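Local coordinates for protein (CD58) (Homo sapiens, PDB 1CCZ), which binds the T-lymphocyte adhesion receptor CD2 as the cell-surface glycoprotein LFA-3, and so probably promotes adhesion between cells, at residues E94-P99 against S159-M164; V120-Y125 against F150-V155. One frame throughout, in Å; residues are numbered along the deposited sequence.

Contact 1. Residues E94-P99 against S159-M164; sequences EMVSKP and SQESEM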
loop_
_atom_site.group_PDB
_atom_site.type_symbol
_atom_site.label_atom_id
_atom_site.label_comp_id
_atom_site.label_asym_id
_atom_site.label_seq_id
_atom_site.Cartn_x
_atom_site.Cartn_y
_atom_site.Cartn_z
ATOM N N GLU A 94 1.711 3.574 -4.533
ATOM C CA GLU A 94 2.905 4.342 -4.761
ATOM C C GLU A 94 3.172 5.028 -3.384
ATOM O O GLU A 94 2.238 5.410 -2.667
ATOM C CB GLU A 94 2.604 5.299 -5.906
ATOM C CG GLU A 94 3.156 6.673 -5.813
ATOM C CD GLU A 94 2.590 7.535 -6.925
ATOM O OE1 GLU A 94 2.191 6.931 -7.955
ATOM O OE2 GLU A 94 2.527 8.782 -6.775
ATOM N N MET A 95 4.430 5.106 -2.978
ATOM C CA MET A 95 4.773 5.722 -1.702
ATOM C C MET A 95 4.569 7.229 -1.741
ATOM O O MET A 95 4.674 7.846 -2.807
ATOM C CB MET A 95 6.222 5.415 -1.362
ATOM C CG MET A 95 6.407 4.022 -0.795
ATOM S SD MET A 95 8.137 3.662 -0.532
ATOM C CE MET A 95 8.831 4.299 -2.114
ATOM N N VAL A 96 4.270 7.828 -0.580
ATOM C CA VAL A 96 4.054 9.280 -0.494
ATOM C C VAL A 96 5.391 10.000 -0.574
ATOM O O VAL A 96 6.439 9.417 -0.246
ATOM C CB VAL A 96 3.372 9.698 0.858
ATOM C CG1 VAL A 96 2.023 9.051 1.001
ATOM C CG2 VAL A 96 4.253 9.318 2.044
ATOM N N SER A 97 5.378 11.250 -1.046
ATOM C CA SER A 97 6.605 12.031 -1.056
ATOM C C SER A 97 6.549 12.852 0.251
ATOM O O SER A 97 5.633 12.668 1.070
ATOM C CB SER A 97 6.684 12.947 -2.279
ATOM O OG SER A 97 5.490 13.657 -2.497
ATOM N N LYS A 98 7.512 13.735 0.461
ATOM C CA LYS A 98 7.514 14.531 1.672
ATOM C C LYS A 98 6.528 15.695 1.525
ATOM O O LYS A 98 6.545 16.404 0.513
ATOM C CB LYS A 98 8.926 15.044 1.946
ATOM C CG LYS A 98 9.059 15.853 3.229
ATOM C CD LYS A 98 10.174 16.885 3.101
ATOM C CE LYS A 98 10.706 17.307 4.468
ATOM N NZ LYS A 98 10.492 16.277 5.546
ATOM N N PRO A 99 5.641 15.901 2.527
ATOM C CA PRO A 99 4.679 17.000 2.429
ATOM C C PRO A 99 5.327 18.386 2.425
ATOM O O PRO A 99 6.444 18.572 2.939
ATOM C CB PRO A 99 3.768 16.822 3.653
ATOM C CG PRO A 99 4.150 15.542 4.278
ATOM C CD PRO A 99 5.488 15.130 3.779
ATOM N N SER A 159 3.456 3.686 3.356
ATOM C CA SER A 159 4.497 4.670 3.666
ATOM C C SER A 159 3.996 5.878 4.423
ATOM O O SER A 159 2.795 6.065 4.627
ATOM C CB SER A 159 5.118 5.179 2.362
ATOM O OG SER A 159 4.142 5.913 1.629
ATOM N N GLN A 160 4.947 6.705 4.838
ATOM C CA GLN A 160 4.613 7.953 5.502
ATOM C C GLN A 160 5.825 8.859 5.617
ATOM O O GLN A 160 6.953 8.399 5.796
ATOM C CB GLN A 160 3.982 7.689 6.860
ATOM C CG GLN A 160 4.924 7.314 7.940
ATOM C CD GLN A 160 4.266 7.503 9.284
ATOM O OE1 GLN A 160 4.268 8.603 9.844
ATOM N NE2 GLN A 160 3.674 6.436 9.804
ATOM N N GLU A 161 5.572 10.151 5.464
ATOM C CA GLU A 161 6.604 11.177 5.541
ATOM C C GLU A 161 5.964 12.404 6.144
ATOM O O GLU A 161 4.782 12.661 5.935
ATOM C CB GLU A 161 7.106 11.562 4.154
ATOM C CG GLU A 161 7.578 10.405 3.329
ATOM C CD GLU A 161 8.930 9.945 3.762
ATOM O OE1 GLU A 161 9.660 10.768 4.359
ATOM O OE2 GLU A 161 9.261 8.764 3.510
ATOM N N SER A 162 6.739 13.179 6.882
ATOM C CA SER A 162 6.170 14.377 7.453
ATOM C C SER A 162 7.105 15.559 7.295
ATOM O O SER A 162 8.271 15.424 6.926
ATOM C CB SER A 162 5.828 14.139 8.918
ATOM O OG SER A 162 6.978 13.736 9.612
ATOM N N GLU A 163 6.553 16.732 7.531
ATOM C CA GLU A 163 7.301 17.961 7.444
ATOM C C GLU A 163 6.849 18.751 8.654
ATOM O O GLU A 163 5.711 18.630 9.090
ATOM C CB GLU A 163 6.945 18.717 6.164
ATOM C CG GLU A 163 7.630 20.072 6.024
ATOM C CD GLU A 163 9.144 19.947 6.065
ATOM O OE1 GLU A 163 9.722 19.747 7.164
ATOM O OE2 GLU A 163 9.764 20.040 4.988
ATOM N N MET A 164 7.749 19.533 9.220
ATOM C CA MET A 164 7.396 20.349 10.359
ATOM C C MET A 164 7.838 21.776 10.034
ATOM O O MET A 164 8.938 21.981 9.534
ATOM C CB MET A 164 8.105 19.825 11.598
ATOM C CG MET A 164 7.670 20.538 12.843
ATOM S SD MET A 164 8.193 19.685 14.308
ATOM C CE MET A 164 6.708 18.670 14.684
HETATM O O HOH W 1 7.698 7.502 1.366
HETATM O O HOH W 2 8.623 19.938 2.575
#
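The backbone N of Val96 donates a nearly straight hydrogen bond to Ser159 OG (2.9 Å, 169° at the hydrogen). Ser159 OG lies between its own backbone N and carbonyl carbon (chi1 66°), which turns it to the incoming N-H, and Asn156 OD1 is a second hydrogen-bonding partner of the same hydroxyl. Two residues on, Lys98 NZ donates to Ser162 O (2.8 Å), tilted slightly from the carbonyl plane; the ammonium also forms a long salt bridge to Glu163 OE2, 3.9 Å from NZ. Two waters bridge the segments. One donates to Val96 O and Glu161 OE2, the other to Pro99 O and Glu163 OE2.

Residues 94-99 connect the two immunoglobulin-like domains, following strand 86-93 of the first and leading into strand 100-104 of the second. They run nearly parallel to the edge strand 159-165, the end-to-end directions differing by 13°, but the link is made by side chains and water rather than by direct backbone pairing.

Around these bonds carbon atoms pack against both side chains and carbonyl oxygens. Val96 CG2 passes over Gln160 CA and meets Glu161 CG at 3.7 Å, and on the outer side Met95 CG lies against Ser159 CB. Farther along, the Pro99 ring puts CD 3.4 Å from Glu161 O, while Glu163 CB rests against Pro99 O.

Contact 2. Residues V120-Y125 against F150-V155; sequences VELKLY and FKCKAV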
loop_
_atom_site.group_PDB
_atom_site.type_symbol
_atom_site.label_atom_id
_atom_site.label_comp_id
_atom_site.label_asym_id
_atom_site.label_seq_id
_atom_site.Cartn_x
_atom_site.Cartn_y
_atom_site.Cartn_z
ATOM N N VAL A 120 -3.721 8.653 -0.293
ATOM C CA VAL A 120 -3.036 9.375 0.739
ATOM C C VAL A 120 -3.994 10.109 1.675
ATOM O O VAL A 120 -5.068 10.561 1.282
ATOM C CB VAL A 120 -2.076 10.400 0.078
ATOM C CG1 VAL A 120 -1.380 11.261 1.126
ATOM C CG2 VAL A 120 -1.064 9.663 -0.766
ATOM N N GLU A 121 -3.574 10.213 2.923
ATOM C CA GLU A 121 -4.296 10.947 3.934
ATOM C C GLU A 121 -3.252 11.927 4.498
ATOM O O GLU A 121 -2.111 11.542 4.753
ATOM C CB GLU A 121 -4.747 9.999 5.035
ATOM C CG GLU A 121 -5.657 10.619 6.045
ATOM C CD GLU A 121 -6.319 9.575 6.935
ATOM O OE1 GLU A 121 -7.237 8.854 6.445
ATOM O OE2 GLU A 121 -5.912 9.480 8.118
ATOM N N LEU A 122 -3.631 13.186 4.663
ATOM C CA LEU A 122 -2.743 14.183 5.250
ATOM C C LEU A 122 -3.250 14.371 6.683
ATOM O O LEU A 122 -4.469 14.449 6.915
ATOM C CB LEU A 122 -2.840 15.506 4.487
ATOM C CG LEU A 122 -2.171 15.524 3.107
ATOM C CD1 LEU A 122 -2.379 16.893 2.468
ATOM C CD2 LEU A 122 -0.674 15.197 3.237
ATOM N N LYS A 123 -2.333 14.419 7.644
ATOM C CA LYS A 123 -2.700 14.603 9.042
ATOM C C LYS A 123 -1.950 15.818 9.574
ATOM O O LYS A 123 -0.742 15.936 9.369
ATOM C CB LYS A 123 -2.318 13.364 9.827
ATOM C CG LYS A 123 -2.995 12.128 9.309
ATOM C CD LYS A 123 -2.474 10.929 10.038
ATOM C CE LYS A 123 -3.585 10.240 10.796
ATOM N NZ LYS A 123 -4.077 8.998 10.095
ATOM N N LEU A 124 -2.659 16.729 10.239
ATOM C CA LEU A 124 -2.027 17.937 10.758
ATOM C C LEU A 124 -1.972 17.971 12.281
ATOM O O LEU A 124 -2.942 17.614 12.962
ATOM C CB LEU A 124 -2.763 19.167 10.245
ATOM C CG LEU A 124 -2.142 20.530 10.546
ATOM C CD1 LEU A 124 -0.841 20.704 9.800
ATOM C CD2 LEU A 124 -3.132 21.612 10.152
ATOM N N TYR A 125 -0.822 18.399 12.803
ATOM C CA TYR A 125 -0.594 18.516 14.246
ATOM C C TYR A 125 0.016 19.869 14.601
ATOM O O TYR A 125 0.733 20.461 13.803
ATOM C CB TYR A 125 0.363 17.427 14.727
ATOM C CG TYR A 125 -0.021 16.038 14.303
ATOM C CD1 TYR A 125 0.265 15.576 13.016
ATOM C CD2 TYR A 125 -0.642 15.164 15.198
ATOM C CE1 TYR A 125 -0.052 14.264 12.629
ATOM C CE2 TYR A 125 -0.969 13.855 14.827
ATOM C CZ TYR A 125 -0.664 13.414 13.544
ATOM O OH TYR A 125 -0.949 12.122 13.185
ATOM N N PHE A 150 3.793 23.572 13.239
ATOM C CA PHE A 150 2.830 22.632 12.683
ATOM C C PHE A 150 3.551 21.435 12.084
ATOM O O PHE A 150 4.630 21.576 11.506
ATOM C CB PHE A 150 2.023 23.307 11.593
ATOM C CG PHE A 150 1.034 24.286 12.111
ATOM C CD1 PHE A 150 -0.215 23.859 12.544
ATOM C CD2 PHE A 150 1.348 25.639 12.169
ATOM C CE1 PHE A 150 -1.146 24.769 13.031
ATOM C CE2 PHE A 150 0.422 26.568 12.657
ATOM C CZ PHE A 150 -0.830 26.127 13.089
ATOM N N LYS A 151 2.971 20.256 12.239
ATOM C CA LYS A 151 3.552 19.068 11.655
ATOM C C LYS A 151 2.478 18.494 10.758
ATOM O O LYS A 151 1.311 18.360 11.160
ATOM C CB LYS A 151 3.921 18.037 12.700
ATOM C CG LYS A 151 4.383 16.716 12.112
ATOM C CD LYS A 151 4.987 15.879 13.217
ATOM C CE LYS A 151 5.352 14.489 12.741
ATOM N NZ LYS A 151 4.282 13.491 13.033
ATOM N N CYS A 152 2.868 18.198 9.525
ATOM C CA CYS A 152 1.951 17.604 8.574
ATOM C C CYS A 152 2.524 16.275 8.175
ATOM O O CYS A 152 3.703 16.164 7.829
ATOM C CB CYS A 152 1.788 18.471 7.348
ATOM S SG CYS A 152 0.549 17.746 6.243
ATOM N N LYS A 153 1.696 15.252 8.250
ATOM C CA LYS A 153 2.130 13.922 7.899
ATOM C C LYS A 153 1.323 13.400 6.714
ATOM O O LYS A 153 0.105 13.547 6.667
ATOM C CB LYS A 153 1.946 13.016 9.099
ATOM C CG LYS A 153 2.348 11.603 8.855
ATOM C CD LYS A 153 1.892 10.724 10.002
ATOM C CE LYS A 153 2.442 11.230 11.327
ATOM N NZ LYS A 153 2.378 10.156 12.371
ATOM N N ALA A 154 2.008 12.840 5.727
ATOM C CA ALA A 154 1.318 12.236 4.585
ATOM C C ALA A 154 1.473 10.737 4.828
ATOM O O ALA A 154 2.584 10.238 5.040
ATOM C CB ALA A 154 1.978 12.622 3.278
ATOM N N VAL A 155 0.362 10.013 4.830
ATOM C CA VAL A 155 0.440 8.585 5.080
ATOM C C VAL A 155 -0.531 7.745 4.229
ATOM O O VAL A 155 -1.614 8.188 3.841
ATOM C CB VAL A 155 0.208 8.310 6.610
ATOM C CG1 VAL A 155 -0.988 9.070 7.086
ATOM C CG2 VAL A 155 0.026 6.825 6.877
#
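Six backbone hydrogen bonds join Glu121, Lys123 and Tyr125 to Val155, Lys153 and Lys151, each pair of residues bonded in both directions. At one end Tyr125 N lies 2.7 Å from Lys151 O. At the other, Glu121 N lies 3.0 Å from Val155 O. Between them the non-hydrogen-bonded pairs Leu122-Ala154 and Leu124-Cys152 add CA-H...O contacts, such as Leu122 CA to Lys153 O at 3.2 Å.

On the face with the lysines, the Tyr125 ring runs back above the groove between the two strands, toward the Lys123-Lys153 pair, its CG anti to the carbonyl carbon (chi1 -51°). Lys151 O meets the ring edge in plane. Lys151 NZ reaches an off-centre cation-pi position 4.9 Å from the Tyr125 centroid, 29° from the ring normal, and the end of Lys153 lies by Tyr125 CE1 and OH. Lys123 lays CD against Val155 CG1 (3.8 Å) and then bends so that NZ forms a salt bridge with Glu121 OE2, 2.7 Å away.

These are the C and F strands of an immunoglobulin C2-set domain, antiparallel neighbours in the middle of one sheet. The opposite face looks into the sandwich: Leu122 CD2 touches Ala154 CB at 3.7 Å and sits near Cys152 SG, and Leu124 CD1 lies by Cys152 CB and Phe150 CD1. Cys152 is tied to the facing sheet by its disulfide to Cys112. From strand 138-142, Met139 packs on both leucines, and Tyr141 on Leu124 and Phe150; on the outer face the Tyr125 ring meets that of His130.

Overall arrangement
The centres of the two contacts lie about 8 Å apart, and strand 159-165 follows strand 150-156 directly in the chain as its antiparallel neighbour. Backbone hydrogen bonds join the two strands, Ala154 N to Glu161 O at 2.8 Å and Cys152 N to Glu163 O at 2.9 Å. Contact 2 pairs the two inner strands of the four-stranded sheet, while contact 1 lays the interdomain segment along its edge. The side chains of Val96 and Val120 touch, joining that segment to the start of strand 121-126. In contact 1 the side chain of Met95 is about 10 Å from a bound NAG (N-acetylglucosamine). In contact 2 the side chain of Leu124 is about 13 Å from a bound NAG.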